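Local structure of peroxisomal catalase A (Saccharomyces cerevisiae, 1A4E) at residues Glu48-Arg53 / Gln311-Ala316. The protein uses heme to break down hydrogen peroxide into water and oxygen, probably protecting the cell from peroxide made by peroxisomal oxidases. Sequence-based numbering, arbitrary orientation.
Sequences ENIPQR and QVEQAA. With HEM (protoporphyrin IX containing Fe), chain I.
Ile50 and Arg53, on the irregular run 48-53, extended from Asn49 onward, approach the C-terminal turn of helix 308-313 and the loop that follows it, yet the backbones stay well apart: the nearest alpha carbons, those of Ile50 and Gln314, are 8.9 Å from each other. Long side chains and water span the gap, a worked example of how an arginine can gather the carbonyls at a helix end and the carboxylate of a cofactor. With chi3 at -87° bending its chain, Arg53 carries its guanidinium to the carbonyls of the turn. There Arg53 NH2 donates to Val312 O over 3.1 Å, fairly straight at 156°. Ala315 N reaches the same oxygen from the opposite face of its carbonyl plane, so Val312 O is gripped twice. Arg53 NH1 lies 2.7 Å from Ala315 O, but the bond is bent and weak; a second weak bond joins NH1 to heme propionate oxygen O2D at 3.0 Å. Glu313, its CG anti to the backbone N (chi1 -169°) and its chain folded at chi2, brings OE1 to 3.8 Å from Arg53 NH2, a long salt bridge. The other carboxylate oxygen, Glu313 OE2, faces the loop through water: one molecule connects it to Ile50 O, another lies between it and Pro51 O, and a third, 2.9 Å from OE2, accepts from Arg53 N. Beside this polar network, Ile50 CD1 packs 4.1 Å from Glu313 O and 4.3 Å from Glu313 CG. Arg348, at the end of helix 332-348, which also bears the iron ligand Tyr341, binds Glu313 O and Ala315 O, while Arg93 on strand 87-95 is hydrogen-bonded to the heme through NE. The buried contact thus joins the loop leading from helix 36-45 toward active-site His56 and strand 59-68 to the end of helix 308-313, with neighbouring subunits packing against Ile50 and Pro51.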
loop_
_atom_site.group_PDB
_atom_site.type_symbol
_atom_site.label_atom_id
_atom_site.label_comp_id
_atom_site.label_asym_id
_atom_site.label_seq_id
_atom_site.Cartn_x
_atom_site.Cartn_y
_atom_site.Cartn_z
ATOM N N GLU B 48 -0.624 11.831 4.777
ATOM C CA GLU B 48 0.398 12.119 5.771
ATOM C C GLU B 48 0.663 11.000 6.758
ATOM O O GLU B 48 1.791 10.823 7.209
ATOM C CB GLU B 48 0.018 13.323 6.559
ATOM C CG GLU B 48 0.128 14.609 5.776
ATOM C CD GLU B 48 -0.204 15.869 6.583
ATOM O OE1 GLU B 48 -0.700 15.781 7.703
ATOM O OE2 GLU B 48 0.039 16.959 6.071
ATOM N N ASN B 49 -0.390 10.248 7.087
ATOM C CA ASN B 49 -0.328 9.187 8.073
ATOM C C ASN B 49 0.025 7.815 7.542
ATOM O O ASN B 49 -0.384 7.407 6.462
ATOM C CB ASN B 49 -1.662 9.041 8.815
ATOM C CG ASN B 49 -2.068 10.277 9.597
ATOM O OD1 ASN B 49 -1.236 10.965 10.176
ATOM N ND2 ASN B 49 -3.350 10.619 9.644
ATOM N N ILE B 50 0.841 7.138 8.343
ATOM C CA ILE B 50 1.189 5.741 8.131
ATOM C C ILE B 50 0.497 4.971 9.262
ATOM O O ILE B 50 0.111 5.609 10.249
ATOM C CB ILE B 50 2.737 5.530 8.190
ATOM C CG1 ILE B 50 3.374 5.981 9.510
ATOM C CG2 ILE B 50 3.307 6.279 7.000
ATOM C CD1 ILE B 50 4.895 5.707 9.592
ATOM N N PRO B 51 0.276 3.641 9.220
ATOM C CA PRO B 51 -0.337 2.888 10.313
ATOM C C PRO B 51 0.534 3.011 11.556
ATOM O O PRO B 51 1.759 3.080 11.452
ATOM C CB PRO B 51 -0.422 1.469 9.811
ATOM C CG PRO B 51 -0.375 1.601 8.314
ATOM C CD PRO B 51 0.629 2.728 8.132
ATOM N N GLN B 52 -0.062 3.095 12.742
ATOM C CA GLN B 52 0.718 3.127 13.971
ATOM C C GLN B 52 1.305 1.752 14.270
ATOM O O GLN B 52 0.768 0.725 13.851
ATOM C CB GLN B 52 -0.166 3.558 15.136
ATOM C CG GLN B 52 -1.306 2.579 15.434
ATOM C CD GLN B 52 -2.249 2.983 16.554
ATOM O OE1 GLN B 52 -2.853 2.134 17.211
ATOM N NE2 GLN B 52 -2.423 4.274 16.812
ATOM N N ARG B 53 2.428 1.746 14.988
ATOM C CA ARG B 53 3.066 0.533 15.494
ATOM C C ARG B 53 2.085 -0.374 16.232
ATOM O O ARG B 53 1.198 0.104 16.939
ATOM C CB ARG B 53 4.188 0.944 16.431
ATOM C CG ARG B 53 5.534 0.903 15.769
ATOM C CD ARG B 53 6.613 1.590 16.582
ATOM N NE ARG B 53 6.586 2.989 16.227
ATOM C CZ ARG B 53 7.637 3.656 15.759
ATOM N NH1 ARG B 53 8.829 3.106 15.579
ATOM N NH2 ARG B 53 7.462 4.922 15.421
ATOM N N GLN B 311 12.072 11.135 11.954
ATOM C CA GLN B 311 13.105 10.486 12.731
ATOM C C GLN B 311 12.679 9.509 13.805
ATOM O O GLN B 311 13.413 8.566 14.094
ATOM C CB GLN B 311 13.984 11.570 13.344
ATOM C CG GLN B 311 14.703 12.302 12.227
ATOM C CD GLN B 311 15.504 13.485 12.699
ATOM O OE1 GLN B 311 16.721 13.537 12.550
ATOM N NE2 GLN B 311 14.833 14.474 13.277
ATOM N N VAL B 312 11.502 9.702 14.396
ATOM C CA VAL B 312 11.033 8.856 15.483
ATOM C C VAL B 312 9.906 7.955 14.997
ATOM O O VAL B 312 9.945 6.735 15.174
ATOM C CB VAL B 312 10.559 9.753 16.663
ATOM C CG1 VAL B 312 10.133 8.910 17.849
ATOM C CG2 VAL B 312 11.698 10.634 17.123
ATOM N N GLU B 313 8.901 8.548 14.356
ATOM C CA GLU B 313 7.778 7.780 13.861
ATOM C C GLU B 313 8.187 6.840 12.733
ATOM O O GLU B 313 7.694 5.715 12.651
ATOM C CB GLU B 313 6.694 8.755 13.410
ATOM C CG GLU B 313 5.348 8.099 13.117
ATOM C CD GLU B 313 4.675 7.386 14.288
ATOM O OE1 GLU B 313 4.888 7.728 15.451
ATOM O OE2 GLU B 313 3.892 6.484 14.028
ATOM N N GLN B 314 9.122 7.259 11.876
ATOM C CA GLN B 314 9.613 6.390 10.823
ATOM C C GLN B 314 10.739 5.444 11.249
ATOM O O GLN B 314 11.214 4.633 10.447
ATOM C CB GLN B 314 10.095 7.230 9.656
ATOM C CG GLN B 314 8.942 7.840 8.880
ATOM C CD GLN B 314 9.350 8.320 7.498
ATOM O OE1 GLN B 314 8.725 7.979 6.492
ATOM N NE2 GLN B 314 10.411 9.115 7.401
ATOM N N ALA B 315 11.171 5.514 12.516
ATOM C CA ALA B 315 12.245 4.671 13.014
ATOM C C ALA B 315 11.793 3.225 13.128
ATOM O O ALA B 315 10.692 2.925 13.586
ATOM C CB ALA B 315 12.684 5.150 14.380
ATOM N N ALA B 316 12.674 2.335 12.676
ATOM C CA ALA B 316 12.414 0.906 12.656
ATOM C C ALA B 316 13.438 0.170 13.501
ATOM O O ALA B 316 14.633 0.233 13.236
ATOM C CB ALA B 316 12.503 0.381 11.241
HETATM C CHA HEM I . 7.393 -3.324 19.238
HETATM C CHB HEM I . 6.274 -7.858 18.142
HETATM C CHC HEM I . 7.717 -9.241 22.492
HETATM C CHD HEM I . 9.756 -4.930 23.120
HETATM C C1A HEM I . 6.811 -4.419 18.624
HETATM C C2A HEM I . 6.303 -4.408 17.266
HETATM C C3A HEM I . 6.070 -5.698 16.924
HETATM C C4A HEM I . 6.399 -6.491 18.084
HETATM C CMA HEM I . 5.629 -6.245 15.574
HETATM C CAA HEM I . 6.146 -3.189 16.375
HETATM C CBA HEM I . 7.295 -3.149 15.392
HETATM C CGA HEM I . 7.260 -1.994 14.417
HETATM O O1A HEM I . 6.239 -1.736 13.784
HETATM O O2A HEM I . 8.292 -1.356 14.282
HETATM C C1B HEM I . 6.599 -8.639 19.230
HETATM C C2B HEM I . 6.351 -10.059 19.301
HETATM C C3B HEM I . 6.660 -10.452 20.582
HETATM C C4B HEM I . 7.121 -9.244 21.252
HETATM C CMB HEM I . 5.819 -10.876 18.128
HETATM C CAB HEM I . 6.572 -11.707 21.196
HETATM C CBB HEM I . 6.368 -13.016 20.555
HETATM C C1C HEM I . 8.429 -8.192 23.039
HETATM C C2C HEM I . 9.301 -8.325 24.183
HETATM C C3C HEM I . 9.937 -7.126 24.332
HETATM C C4C HEM I . 9.431 -6.267 23.278
HETATM C CMC HEM I . 9.481 -9.605 24.996
HETATM C CAC HEM I . 10.918 -6.783 25.251
HETATM C CBC HEM I . 12.185 -7.474 25.356
HETATM C C1D HEM I . 9.270 -4.104 22.124
HETATM C C2D HEM I . 9.596 -2.707 21.989
HETATM C C3D HEM I . 8.908 -2.257 20.918
HETATM C C4D HEM I . 8.172 -3.373 20.386
HETATM C CMD HEM I . 10.545 -1.894 22.859
HETATM C CAD HEM I . 8.869 -0.832 20.403
HETATM C CBD HEM I . 9.935 -0.500 19.384
HETATM C CGD HEM I . 9.839 0.963 18.990
HETATM O O1D HEM I . 9.987 1.821 19.849
HETATM O O2D HEM I . 9.602 1.261 17.826
HETATM N NA HEM I . 6.892 -5.711 19.110
HETATM N NB HEM I . 7.094 -8.148 20.415
HETATM N NC HEM I . 8.546 -6.946 22.460
HETATM N ND HEM I . 8.406 -4.514 21.125
HETATM FE FE HEM I . 7.699 -6.316 20.799
HETATM O O HOH W 1 1.262 6.394 12.923
HETATM O O HOH W 2 4.103 4.119 12.579
HETATM O O HOH W 3 3.586 4.355 15.975
#